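Local coordinates for lipoxygenase (Cyanothece sp., PDB 5EK8), which is a non-heme iron 9R-lipoxygenase that probably adds molecular oxygen to polyunsaturated fatty acids, at residues V372-N377 with M386-L391; R376-N381 with V483-F488; K380-L385 with Q475-D480; R539-S544 with D553-C558. All blocks are in the same frame, centred on the assembly; numbering follows the deposited sequence.

Contact 1. Residues V372-N377 with M386-L391; sequences VACFRN and MLTPHL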
loop_
_atom_site.group_PDB
_atom_site.type_symbol
_atom_site.label_atom_id
_atom_site.label_comp_id
_atom_site.label_asym_id
_atom_site.label_seq_id
_atom_site.Cartn_x
_atom_site.Cartn_y
_atom_site.Cartn_z
ATOM N N VAL A 372 -5.904 9.044 -1.644
ATOM C CA VAL A 372 -6.964 9.676 -2.415
ATOM C C VAL A 372 -7.446 10.970 -1.766
ATOM O O VAL A 372 -7.490 12.014 -2.420
ATOM C CB VAL A 372 -8.163 8.731 -2.604
ATOM C CG1 VAL A 372 -9.275 9.444 -3.345
ATOM C CG2 VAL A 372 -7.732 7.473 -3.358
ATOM N N ALA A 373 -7.786 10.907 -0.479
ATOM C CA ALA A 373 -8.223 12.105 0.239
ATOM C C ALA A 373 -7.170 13.217 0.173
ATOM O O ALA A 373 -7.486 14.385 -0.108
ATOM C CB ALA A 373 -8.536 11.767 1.677
ATOM N N CYS A 374 -5.919 12.835 0.425
ATOM C CA CYS A 374 -4.801 13.769 0.439
ATOM C C CYS A 374 -4.682 14.532 -0.867
ATOM O O CYS A 374 -4.721 15.763 -0.882
ATOM C CB CYS A 374 -3.493 13.029 0.720
ATOM S SG CYS A 374 -2.005 14.006 0.425
ATOM N N PHE A 375 -4.533 13.798 -1.963
ATOM C CA PHE A 375 -4.372 14.430 -3.266
ATOM C C PHE A 375 -5.643 15.152 -3.689
ATOM O O PHE A 375 -5.606 16.047 -4.531
ATOM C CB PHE A 375 -3.964 13.398 -4.321
ATOM C CG PHE A 375 -2.511 13.021 -4.259
ATOM C CD1 PHE A 375 -1.552 13.810 -4.873
ATOM C CD2 PHE A 375 -2.099 11.887 -3.578
ATOM C CE1 PHE A 375 -0.218 13.473 -4.816
ATOM C CE2 PHE A 375 -0.765 11.546 -3.518
ATOM C CZ PHE A 375 0.176 12.340 -4.138
ATOM N N ARG A 376 -6.768 14.765 -3.098
ATOM C CA ARG A 376 -8.024 15.434 -3.388
ATOM C C ARG A 376 -8.080 16.823 -2.772
ATOM O O ARG A 376 -8.594 17.750 -3.393
ATOM C CB ARG A 376 -9.209 14.610 -2.890
ATOM C CG ARG A 376 -9.716 13.578 -3.873
ATOM C CD ARG A 376 -10.854 12.766 -3.261
ATOM N NE ARG A 376 -12.089 13.535 -3.171
ATOM C CZ ARG A 376 -13.084 13.443 -4.046
ATOM N NH1 ARG A 376 -12.992 12.608 -5.070
ATOM N NH2 ARG A 376 -14.174 14.180 -3.895
ATOM N N ASN A 377 -7.553 16.976 -1.559
ATOM C CA ASN A 377 -7.838 18.195 -0.798
ATOM C C ASN A 377 -6.643 19.017 -0.302
ATOM O O ASN A 377 -6.828 20.116 0.221
ATOM C CB ASN A 377 -8.716 17.837 0.405
ATOM C CG ASN A 377 -10.009 17.151 -0.001
ATOM O OD1 ASN A 377 -10.959 17.801 -0.432
ATOM N ND2 ASN A 377 -10.051 15.831 0.142
ATOM N N MET A 386 4.190 17.483 3.235
ATOM C CA MET A 386 4.610 16.495 4.209
ATOM C C MET A 386 4.044 15.111 3.907
ATOM O O MET A 386 4.705 14.099 4.154
ATOM C CB MET A 386 4.195 16.945 5.604
ATOM C CG MET A 386 4.256 15.868 6.659
ATOM S SD MET A 386 3.821 16.537 8.267
ATOM C CE MET A 386 3.949 15.065 9.260
ATOM N N LEU A 387 2.839 15.067 3.338
ATOM C CA LEU A 387 2.135 13.795 3.159
ATOM C C LEU A 387 2.257 13.180 1.761
ATOM O O LEU A 387 2.418 11.965 1.635
ATOM C CB LEU A 387 0.656 13.964 3.504
ATOM C CG LEU A 387 0.322 13.968 4.997
ATOM C CD1 LEU A 387 -1.178 14.101 5.210
ATOM C CD2 LEU A 387 0.853 12.704 5.652
ATOM N N THR A 388 2.180 14.008 0.722
ATOM C CA THR A 388 2.199 13.513 -0.658
ATOM C C THR A 388 3.350 12.551 -1.034
ATOM O O THR A 388 3.096 11.545 -1.701
ATOM C CB THR A 388 2.212 14.684 -1.666
ATOM O OG1 THR A 388 3.034 15.743 -1.167
ATOM C CG2 THR A 388 0.807 15.215 -1.877
ATOM N N PRO A 389 4.608 12.837 -0.619
ATOM C CA PRO A 389 5.673 11.916 -1.052
ATOM C C PRO A 389 5.535 10.494 -0.504
ATOM O O PRO A 389 6.094 9.562 -1.076
ATOM C CB PRO A 389 6.947 12.571 -0.506
ATOM C CG PRO A 389 6.490 13.424 0.609
ATOM C CD PRO A 389 5.157 13.948 0.179
ATOM N N HIS A 390 4.796 10.333 0.587
ATOM C CA HIS A 390 4.598 9.017 1.178
ATOM C C HIS A 390 3.337 8.341 0.647
ATOM O O HIS A 390 3.205 7.120 0.707
ATOM C CB HIS A 390 4.531 9.129 2.701
ATOM C CG HIS A 390 5.680 9.875 3.298
ATOM N ND1 HIS A 390 6.973 9.390 3.285
ATOM C CD2 HIS A 390 5.740 11.077 3.920
ATOM C CE1 HIS A 390 7.772 10.258 3.874
ATOM N NE2 HIS A 390 7.049 11.291 4.271
ATOM N N LEU A 391 2.412 9.138 0.125
ATOM C CA LEU A 391 1.140 8.613 -0.361
ATOM C C LEU A 391 1.096 8.516 -1.879
ATOM O O LEU A 391 0.152 7.966 -2.443
ATOM C CB LEU A 391 -0.019 9.479 0.139
ATOM C CG LEU A 391 -0.375 9.311 1.617
ATOM C CD1 LEU A 391 -1.304 10.416 2.081
ATOM C CD2 LEU A 391 -1.008 7.952 1.861
#
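F375 offers one face of its ring to T388, whose methyl CG2 sits 4.0 Å from the ring centroid and 28° off the normal, a CH-pi contact. CG of F375 stands beside the backbone N and opposite the carbonyl carbon (chi1 -78°), which carries the ring forward until CE1 lies 3.6 Å from T388 CG2. Near the ring plane, the backbone O of L391 meets the edge at CE2, 3.8 Å away. T388 turns its methyl to the ring while its hydroxyl OG1 is bonded to R384 O in its own helix. C374 points at the partner helix: its SG packs 3.8 Å from T388 CG2, while its CB touches L391 CD1 at 3.7 Å. W163 stacks on the F375 ring from outside the pair. With an alanine here, T388 CG2 would probably lose the aromatic face it rests against, and W163 its stacking partner. The N-to-C directions of the two helical segments lie 134° apart, the first on helix 337-377, which also carries the iron ligands H359 and H364. Methyl, sulfur and ring carbons make nearly all of this contact, so the fit between the helices depends on complementary shape and dispersion more than on directional bonds.

Contact 2. Residues R376-N381 with V483-F488; sequences RNLRKN and VEIRRF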
loop_
_atom_site.group_PDB
_atom_site.type_symbol
_atom_site.label_atom_id
_atom_site.label_comp_id
_atom_site.label_asym_id
_atom_site.label_seq_id
_atom_site.Cartn_x
_atom_site.Cartn_y
_atom_site.Cartn_z
ATOM N N ARG A 376 -6.768 14.765 -3.098
ATOM C CA ARG A 376 -8.024 15.434 -3.388
ATOM C C ARG A 376 -8.080 16.823 -2.772
ATOM O O ARG A 376 -8.594 17.750 -3.393
ATOM C CB ARG A 376 -9.209 14.610 -2.890
ATOM C CG ARG A 376 -9.716 13.578 -3.873
ATOM C CD ARG A 376 -10.854 12.766 -3.261
ATOM N NE ARG A 376 -12.089 13.535 -3.171
ATOM C CZ ARG A 376 -13.084 13.443 -4.046
ATOM N NH1 ARG A 376 -12.992 12.608 -5.070
ATOM N NH2 ARG A 376 -14.174 14.180 -3.895
ATOM N N ASN A 377 -7.553 16.976 -1.559
ATOM C CA ASN A 377 -7.838 18.195 -0.798
ATOM C C ASN A 377 -6.643 19.017 -0.302
ATOM O O ASN A 377 -6.828 20.116 0.221
ATOM C CB ASN A 377 -8.716 17.837 0.405
ATOM C CG ASN A 377 -10.009 17.151 -0.001
ATOM O OD1 ASN A 377 -10.959 17.801 -0.432
ATOM N ND2 ASN A 377 -10.051 15.831 0.142
ATOM N N LEU A 378 -5.427 18.505 -0.461
ATOM C CA LEU A 378 -4.256 19.201 0.072
ATOM C C LEU A 378 -3.422 19.868 -1.019
ATOM O O LEU A 378 -2.695 19.196 -1.750
ATOM C CB LEU A 378 -3.385 18.233 0.877
ATOM C CG LEU A 378 -4.060 17.648 2.119
ATOM C CD1 LEU A 378 -3.093 16.772 2.906
ATOM C CD2 LEU A 378 -4.626 18.764 2.993
ATOM N N ARG A 379 -3.527 21.192 -1.115
ATOM C CA ARG A 379 -2.786 21.963 -2.116
ATOM C C ARG A 379 -1.984 23.113 -1.504
ATOM O O ARG A 379 -0.755 23.059 -1.450
ATOM C CB ARG A 379 -3.743 22.509 -3.176
ATOM C CG ARG A 379 -3.920 21.582 -4.356
ATOM C CD ARG A 379 -5.192 21.871 -5.122
ATOM N NE ARG A 379 -5.917 20.632 -5.360
ATOM C CZ ARG A 379 -7.098 20.344 -4.828
ATOM N NH1 ARG A 379 -7.675 19.183 -5.096
ATOM N NH2 ARG A 379 -7.706 21.219 -4.041
ATOM N N LYS A 380 -2.680 24.155 -1.052
ATOM C CA LYS A 380 -2.022 25.311 -0.441
ATOM C C LYS A 380 -1.457 25.000 0.945
ATOM O O LYS A 380 -0.488 25.624 1.386
ATOM C CB LYS A 380 -2.990 26.490 -0.342
ATOM C CG LYS A 380 -3.282 27.171 -1.666
ATOM C CD LYS A 380 -3.792 28.588 -1.439
ATOM C CE LYS A 380 -4.049 29.310 -2.752
ATOM N NZ LYS A 380 -4.362 30.748 -2.535
ATOM N N ASN A 381 -2.063 24.031 1.624
ATOM C CA ASN A 381 -1.653 23.683 2.980
ATOM C C ASN A 381 -0.352 22.873 3.013
ATOM O O ASN A 381 -0.256 21.807 2.403
ATOM C CB ASN A 381 -2.772 22.914 3.685
ATOM C CG ASN A 381 -2.625 22.927 5.192
ATOM O OD1 ASN A 381 -1.594 22.524 5.732
ATOM N ND2 ASN A 381 -3.655 23.406 5.881
ATOM N N VAL A 483 -8.954 24.950 6.138
ATOM C CA VAL A 483 -10.129 24.489 5.405
ATOM C C VAL A 483 -9.803 23.236 4.595
ATOM O O VAL A 483 -10.617 22.308 4.499
ATOM C CB VAL A 483 -10.669 25.595 4.478
ATOM C CG1 VAL A 483 -11.690 25.036 3.496
ATOM C CG2 VAL A 483 -11.274 26.719 5.306
ATOM N N GLU A 484 -8.598 23.208 4.036
ATOM C CA GLU A 484 -8.122 22.042 3.304
ATOM C C GLU A 484 -8.068 20.829 4.228
ATOM O O GLU A 484 -8.468 19.732 3.843
ATOM C CB GLU A 484 -6.744 22.311 2.682
ATOM C CG GLU A 484 -6.770 23.336 1.556
ATOM C CD GLU A 484 -5.517 23.306 0.693
ATOM O OE1 GLU A 484 -4.557 22.593 1.053
ATOM O OE2 GLU A 484 -5.493 23.998 -0.351
ATOM N N ILE A 485 -7.588 21.031 5.452
ATOM C CA ILE A 485 -7.552 19.947 6.431
ATOM C C ILE A 485 -8.957 19.449 6.740
ATOM O O ILE A 485 -9.175 18.246 6.903
ATOM C CB ILE A 485 -6.871 20.375 7.742
ATOM C CG1 ILE A 485 -5.441 20.851 7.464
ATOM C CG2 ILE A 485 -6.884 19.228 8.743
ATOM C CD1 ILE A 485 -4.581 19.841 6.722
ATOM N N ARG A 486 -9.917 20.368 6.800
ATOM C CA ARG A 486 -11.294 19.963 7.050
ATOM C C ARG A 486 -11.853 19.127 5.902
ATOM O O ARG A 486 -12.471 18.092 6.136
ATOM C CB ARG A 486 -12.196 21.173 7.293
ATOM C CG ARG A 486 -13.622 20.777 7.657
ATOM C CD ARG A 486 -14.496 21.963 8.028
ATOM N NE ARG A 486 -15.816 21.514 8.466
ATOM C CZ ARG A 486 -16.729 22.293 9.034
ATOM N NH1 ARG A 486 -16.480 23.579 9.243
ATOM N NH2 ARG A 486 -17.897 21.782 9.396
ATOM N N ARG A 487 -11.644 19.574 4.666
ATOM C CA ARG A 487 -12.129 18.830 3.502
ATOM C C ARG A 487 -11.479 17.452 3.423
ATOM O O ARG A 487 -12.123 16.462 3.063
ATOM C CB ARG A 487 -11.871 19.614 2.217
ATOM C CG ARG A 487 -12.673 20.898 2.136
ATOM C CD ARG A 487 -14.168 20.612 2.208
ATOM N NE ARG A 487 -14.943 21.833 2.395
ATOM C CZ ARG A 487 -15.332 22.293 3.579
ATOM N NH1 ARG A 487 -15.023 21.625 4.681
ATOM N NH2 ARG A 487 -16.032 23.416 3.661
ATOM N N PHE A 488 -10.196 17.413 3.771
ATOM C CA PHE A 488 -9.412 16.186 3.885
ATOM C C PHE A 488 -10.072 15.210 4.865
ATOM O O PHE A 488 -10.379 14.054 4.525
ATOM C CB PHE A 488 -7.988 16.555 4.326
ATOM C CG PHE A 488 -7.081 15.383 4.581
ATOM C CD1 PHE A 488 -6.716 14.525 3.557
ATOM C CD2 PHE A 488 -6.549 15.172 5.841
ATOM C CE1 PHE A 488 -5.855 13.456 3.794
ATOM C CE2 PHE A 488 -5.690 14.106 6.085
ATOM C CZ PHE A 488 -5.342 13.249 5.058
#
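E484 reaches from helix 482-495 into the loop that follows helix 337-377, where its carboxylate gathers three successive backbone N-H groups: a glutamate holding the backbone of a loop between two helices, in the helical body of the lipoxygenase fold. The side chain begins against the end of the preceding helix, with CB 3.3 Å from N377 O. CG lies beside the same carbonyl oxygen, and the extended run past it (chi2 -163°) delivers CD to the amides of R379 and K380. At the tip, OE1 accepts from R379 N at 2.8 Å and from N381 N at 2.9 Å. These two donors come from opposite faces of the carboxylate plane, 41° and 53° out of it. E484 OE2 takes K380 N at 2.9 Å on its syn side, and it receives a further bond from N70 ND2. So many donors around a buried carboxylate would probably stabilise its negative charge and fix its rotation. Beside this polar centre is an apolar one: L378 CD2 packs 3.9 Å from I485 CD1, and L378 CD1 lies over one face of the F488 ring, toward its rim. N377 sends its amide ND2 to D491, while its OD1 comes to rest against the aliphatic root of R487, 3.3 Å from CB.

Contact 3. Residues K380-L385 with Q475-D480; sequences KNPIRL and QQAIAD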
loop_
_atom_site.group_PDB
_atom_site.type_symbol
_atom_site.label_atom_id
_atom_site.label_comp_id
_atom_site.label_asym_id
_atom_site.label_seq_id
_atom_site.Cartn_x
_atom_site.Cartn_y
_atom_site.Cartn_z
ATOM N N LYS A 380 -2.680 24.155 -1.052
ATOM C CA LYS A 380 -2.022 25.311 -0.441
ATOM C C LYS A 380 -1.457 25.000 0.945
ATOM O O LYS A 380 -0.488 25.624 1.386
ATOM C CB LYS A 380 -2.990 26.490 -0.342
ATOM C CG LYS A 380 -3.282 27.171 -1.666
ATOM C CD LYS A 380 -3.792 28.588 -1.439
ATOM C CE LYS A 380 -4.049 29.310 -2.752
ATOM N NZ LYS A 380 -4.362 30.748 -2.535
ATOM N N ASN A 381 -2.063 24.031 1.624
ATOM C CA ASN A 381 -1.653 23.683 2.980
ATOM C C ASN A 381 -0.352 22.873 3.013
ATOM O O ASN A 381 -0.256 21.807 2.403
ATOM C CB ASN A 381 -2.772 22.914 3.685
ATOM C CG ASN A 381 -2.625 22.927 5.192
ATOM O OD1 ASN A 381 -1.594 22.524 5.732
ATOM N ND2 ASN A 381 -3.655 23.406 5.881
ATOM N N PRO A 382 0.658 23.387 3.732
ATOM C CA PRO A 382 1.993 22.798 3.887
ATOM C C PRO A 382 1.982 21.308 4.213
ATOM O O PRO A 382 2.936 20.613 3.863
ATOM C CB PRO A 382 2.602 23.590 5.057
ATOM C CG PRO A 382 1.575 24.614 5.456
ATOM C CD PRO A 382 0.585 24.719 4.348
ATOM N N ILE A 383 0.928 20.829 4.865
ATOM C CA ILE A 383 0.813 19.412 5.205
ATOM C C ILE A 383 0.877 18.540 3.942
ATOM O O ILE A 383 1.352 17.400 3.982
ATOM C CB ILE A 383 -0.484 19.136 5.990
ATOM C CG1 ILE A 383 -0.392 19.775 7.375
ATOM C CG2 ILE A 383 -0.725 17.645 6.151
ATOM C CD1 ILE A 383 0.738 19.223 8.213
ATOM N N ARG A 384 0.424 19.096 2.821
ATOM C CA ARG A 384 0.600 18.457 1.519
ATOM C C ARG A 384 2.054 18.049 1.294
ATOM O O ARG A 384 2.361 16.877 1.049
ATOM C CB ARG A 384 0.160 19.394 0.398
ATOM C CG ARG A 384 0.629 18.949 -0.977
ATOM C CD ARG A 384 0.953 20.144 -1.853
ATOM N NE ARG A 384 0.797 19.832 -3.268
ATOM C CZ ARG A 384 0.713 20.747 -4.225
ATOM N NH1 ARG A 384 0.562 20.374 -5.489
ATOM N NH2 ARG A 384 0.775 22.036 -3.917
ATOM N N LEU A 385 2.942 19.033 1.412
ATOM C CA LEU A 385 4.378 18.839 1.246
ATOM C C LEU A 385 4.912 17.741 2.154
ATOM O O LEU A 385 5.949 17.137 1.878
ATOM C CB LEU A 385 5.123 20.149 1.524
ATOM C CG LEU A 385 5.511 21.020 0.327
ATOM C CD1 LEU A 385 4.373 21.146 -0.668
ATOM C CD2 LEU A 385 5.950 22.394 0.801
ATOM N N GLN A 475 3.356 26.628 11.068
ATOM C CA GLN A 475 2.142 26.824 11.861
ATOM C C GLN A 475 1.168 27.828 11.244
ATOM O O GLN A 475 -0.027 27.544 11.100
ATOM C CB GLN A 475 2.507 27.272 13.278
ATOM C CG GLN A 475 1.327 27.783 14.090
ATOM C CD GLN A 475 1.523 29.213 14.560
ATOM O OE1 GLN A 475 2.638 29.619 14.898
ATOM N NE2 GLN A 475 0.440 29.987 14.576
ATOM N N GLN A 476 1.688 28.992 10.868
ATOM C CA GLN A 476 0.854 30.051 10.315
ATOM C C GLN A 476 0.168 29.610 9.026
ATOM O O GLN A 476 -1.033 29.818 8.848
ATOM C CB GLN A 476 1.685 31.310 10.064
ATOM C CG GLN A 476 0.848 32.546 9.791
ATOM C CD GLN A 476 -0.223 32.773 10.848
ATOM O OE1 GLN A 476 0.002 32.569 12.044
ATOM N NE2 GLN A 476 -1.404 33.184 10.406
ATOM N N ALA A 477 0.933 28.994 8.132
ATOM C CA ALA A 477 0.387 28.537 6.859
ATOM C C ALA A 477 -0.587 27.373 7.054
ATOM O O ALA A 477 -1.618 27.298 6.382
ATOM C CB ALA A 477 1.505 28.141 5.919
ATOM N N ILE A 478 -0.257 26.474 7.976
ATOM C CA ILE A 478 -1.123 25.339 8.282
ATOM C C ILE A 478 -2.481 25.817 8.791
ATOM O O ILE A 478 -3.521 25.276 8.412
ATOM C CB ILE A 478 -0.481 24.398 9.325
ATOM C CG1 ILE A 478 0.702 23.649 8.712
ATOM C CG2 ILE A 478 -1.498 23.397 9.856
ATOM C CD1 ILE A 478 1.347 22.659 9.652
ATOM N N ALA A 479 -2.471 26.846 9.635
ATOM C CA ALA A 479 -3.713 27.409 10.166
ATOM C C ALA A 479 -4.481 28.219 9.118
ATOM O O ALA A 479 -5.706 28.134 9.039
ATOM C CB ALA A 479 -3.422 28.275 11.381
ATOM N N ASP A 480 -3.757 28.998 8.320
ATOM C CA ASP A 480 -4.363 29.862 7.306
ATOM C C ASP A 480 -5.183 29.084 6.277
ATOM O O ASP A 480 -6.174 29.590 5.752
ATOM C CB ASP A 480 -3.287 30.678 6.581
ATOM C CG ASP A 480 -2.771 31.838 7.409
ATOM O OD1 ASP A 480 -3.343 32.099 8.488
ATOM O OD2 ASP A 480 -1.802 32.498 6.974
#
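N381 and I478 supply the polar part of this contact. The amide ND2 of N381 gives a weak hydrogen bond to I478 O, 3.1 Å long, near the end of helix 475-480, and also bonds E481 O just beyond that helix. The other branch of the same amide turns back on its own segment: OD1 accepts from I383 N at 3.2 Å, in the carbonyl plane and on a lone pair. That bond is nearly straight (171°) and caps the turn leading into helix 383-391. Swinging CG across from the backbone N (chi1 -161°) sets the amide between the two segments, able to serve both. A leucine in its place would probably leave I383 N without its capping acceptor, and E481 O and I478 O without the amide that donates to them.

Apolar contacts make up the rest. The ring of P382 meets the helix with its CG, 3.5 Å from I478 CG1 and 3.6 Å from A477 CB, so the proline rests across two neighbouring side chains. Farther along, two isoleucine ends meet: I383 CD1 is 3.8 Å from I478 CD1, the extended tail of I478 bringing its terminal methyl to that point.

I383 continues from here onto F470 and F471 of helix 451-473 and onto L555 and C559 of helix 549-574, while I478 also touches F471. On another side, R384 and L385 pack on V124 of strand 115-126, in a sheet that probably belongs to the PLAT domain.

Contact 4. Residues R539-S544 with D553-C558; sequences RPITNS and DNLKQC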
loop_
_atom_site.group_PDB
_atom_site.type_symbol
_atom_site.label_atom_id
_atom_site.label_comp_id
_atom_site.label_asym_id
_atom_site.label_seq_id
_atom_site.Cartn_x
_atom_site.Cartn_y
_atom_site.Cartn_z
ATOM N N ARG A 539 -12.057 8.178 12.178
ATOM C CA ARG A 539 -12.468 9.305 13.002
ATOM C C ARG A 539 -12.054 10.633 12.369
ATOM O O ARG A 539 -10.987 10.725 11.760
ATOM C CB ARG A 539 -11.877 9.170 14.403
ATOM C CG ARG A 539 -12.373 7.940 15.153
ATOM C CD ARG A 539 -11.778 7.868 16.549
ATOM N NE ARG A 539 -12.284 6.730 17.310
ATOM C CZ ARG A 539 -11.739 5.519 17.300
ATOM N NH1 ARG A 539 -10.660 5.278 16.563
ATOM N NH2 ARG A 539 -12.274 4.546 18.026
ATOM N N PRO A 540 -12.904 11.668 12.505
ATOM C CA PRO A 540 -12.605 12.988 11.935
ATOM C C PRO A 540 -11.462 13.719 12.641
ATOM O O PRO A 540 -11.393 13.738 13.868
ATOM C CB PRO A 540 -13.918 13.749 12.119
ATOM C CG PRO A 540 -14.565 13.092 13.286
ATOM C CD PRO A 540 -14.217 11.642 13.176
ATOM N N ILE A 541 -10.573 14.310 11.847
ATOM C CA ILE A 541 -9.461 15.104 12.356
ATOM C C ILE A 541 -9.976 16.446 12.863
ATOM O O ILE A 541 -9.553 16.942 13.909
ATOM C CB ILE A 541 -8.390 15.334 11.261
ATOM C CG1 ILE A 541 -7.752 14.001 10.853
ATOM C CG2 ILE A 541 -7.335 16.331 11.724
ATOM C CD1 ILE A 541 -6.938 14.076 9.581
ATOM N N THR A 542 -10.904 17.027 12.113
ATOM C CA THR A 542 -11.460 18.317 12.477
ATOM C C THR A 542 -12.854 18.506 11.880
ATOM O O THR A 542 -13.228 17.836 10.916
ATOM C CB THR A 542 -10.539 19.458 12.017
ATOM O OG1 THR A 542 -11.040 20.711 12.505
ATOM C CG2 THR A 542 -10.462 19.487 10.504
ATOM N N ASN A 543 -13.625 19.410 12.473
ATOM C CA ASN A 543 -14.939 19.763 11.949
ATOM C C ASN A 543 -15.152 21.267 12.013
ATOM O O ASN A 543 -16.285 21.742 12.018
ATOM C CB ASN A 543 -16.050 19.040 12.717
ATOM C CG ASN A 543 -16.380 17.674 12.126
ATOM O OD1 ASN A 543 -16.316 16.656 12.819
ATOM N ND2 ASN A 543 -16.737 17.649 10.839
ATOM N N SER A 544 -14.049 22.005 12.076
ATOM C CA SER A 544 -14.092 23.462 12.115
ATOM C C SER A 544 -13.163 24.063 11.061
ATOM O O SER A 544 -12.279 23.383 10.532
ATOM C CB SER A 544 -13.727 23.973 13.511
ATOM O OG SER A 544 -12.776 23.127 14.132
ATOM N N ASP A 553 -3.449 18.373 17.273
ATOM C CA ASP A 553 -2.920 17.106 17.778
ATOM C C ASP A 553 -3.470 15.919 16.993
ATOM O O ASP A 553 -2.740 14.971 16.689
ATOM C CB ASP A 553 -3.234 16.946 19.265
ATOM C CG ASP A 553 -2.425 17.888 20.132
ATOM O OD1 ASP A 553 -1.353 18.343 19.674
ATOM O OD2 ASP A 553 -2.860 18.171 21.269
ATOM N N ASN A 554 -4.757 15.981 16.671
ATOM C CA ASN A 554 -5.391 14.992 15.809
ATOM C C ASN A 554 -4.657 14.849 14.485
ATOM O O ASN A 554 -4.318 13.739 14.063
ATOM C CB ASN A 554 -6.851 15.368 15.546
ATOM C CG ASN A 554 -7.787 14.890 16.634
ATOM O OD1 ASN A 554 -7.373 14.219 17.581
ATOM N ND2 ASN A 554 -9.062 15.239 16.509
ATOM N N LEU A 555 -4.413 15.984 13.836
ATOM C CA LEU A 555 -3.727 16.002 12.553
ATOM C C LEU A 555 -2.311 15.442 12.666
ATOM O O LEU A 555 -1.891 14.647 11.831
ATOM C CB LEU A 555 -3.690 17.420 11.986
ATOM C CG LEU A 555 -3.196 17.512 10.541
ATOM C CD1 LEU A 555 -4.038 16.609 9.643
ATOM C CD2 LEU A 555 -3.233 18.953 10.053
ATOM N N LYS A 556 -1.587 15.854 13.703
ATOM C CA LYS A 556 -0.240 15.349 13.955
ATOM C C LYS A 556 -0.240 13.829 14.092
ATOM O O LYS A 556 0.636 13.148 13.553
ATOM C CB LYS A 556 0.347 15.993 15.215
ATOM C CG LYS A 556 0.594 17.485 15.093
ATOM C CD LYS A 556 0.507 18.167 16.445
ATOM C CE LYS A 556 1.824 18.115 17.188
ATOM N NZ LYS A 556 2.774 19.140 16.692
ATOM N N GLN A 557 -1.230 13.300 14.805
ATOM C CA GLN A 557 -1.319 11.856 15.003
ATOM C C GLN A 557 -1.626 11.130 13.696
ATOM O O GLN A 557 -1.033 10.091 13.400
ATOM C CB GLN A 557 -2.378 11.515 16.058
ATOM C CG GLN A 557 -2.742 10.031 16.137
ATOM C CD GLN A 557 -1.542 9.123 16.404
ATOM O OE1 GLN A 557 -0.513 9.561 16.919
ATOM N NE2 GLN A 557 -1.677 7.849 16.053
ATOM N N CYS A 558 -2.551 11.682 12.918
ATOM C CA CYS A 558 -2.903 11.096 11.630
ATOM C C CYS A 558 -1.678 11.071 10.712
ATOM O O CYS A 558 -1.416 10.083 10.017
ATOM C CB CYS A 558 -4.052 11.875 10.986
ATOM S SG CYS A 558 -4.708 11.152 9.461
#
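I541, the residue most covered in this contact, lies against helix 549-574 across the side chains of N554, L555 and C558. Its two branches divide the work. CG2 packs close to the backbone of L555 and reaches the CB of that residue at 3.8 Å. The longer branch, held beside the backbone N (chi1 -65°) and extended beyond it, carries CD1 to C558 SG at 3.7 Å, one helical turn on from N554. CD1 also comes 3.9 Å from L555 CD1, so the leucine fills the angle between the two branches.

N554 contributes the polar link. Its ND2 donates to I541 O over 3.1 Å in a nearly straight bond (168°). The acceptor lies in the plane of the N554 amide, although the donor is tilted 34° from the carbonyl plane of I541. CB of N554 rests against the same carbonyl oxygen, at 3.5 Å.

Around the pair, W437 touches both I541 and N554, F488 packs on I541, and S489 OG bonds I541 N. A loop residue thus has both its N-H and its C=O satisfied by side chains, while its hydrocarbon is buried against the helix: apolar contact supplies the bulk, and the hydrogen bonds of N554 and S489 fix where the loop backbone lies.

Followed from the N terminus, the chain leaves helix 337-377 by a short loop, and contact 1 closes that loop by bringing helix 383-391 back against the last turns of helix 337-377. The same loop opens two longer excursions. Contact 3 closes the shorter, at helix 475-480, and contact 2 the longer, at helix 482-495, so contact 3 lies largely within contact 2; the two share K380 and N381. Contact 3 crosses contact 1, since its first segment begins before 386-391 and its second follows it. Contact 4 comes later, in series, closing a short loop onto helix 549-574. L555 of that helix nevertheless packs on I485 and I383, joining contacts 2, 3 and 4 through one hydrophobic cluster.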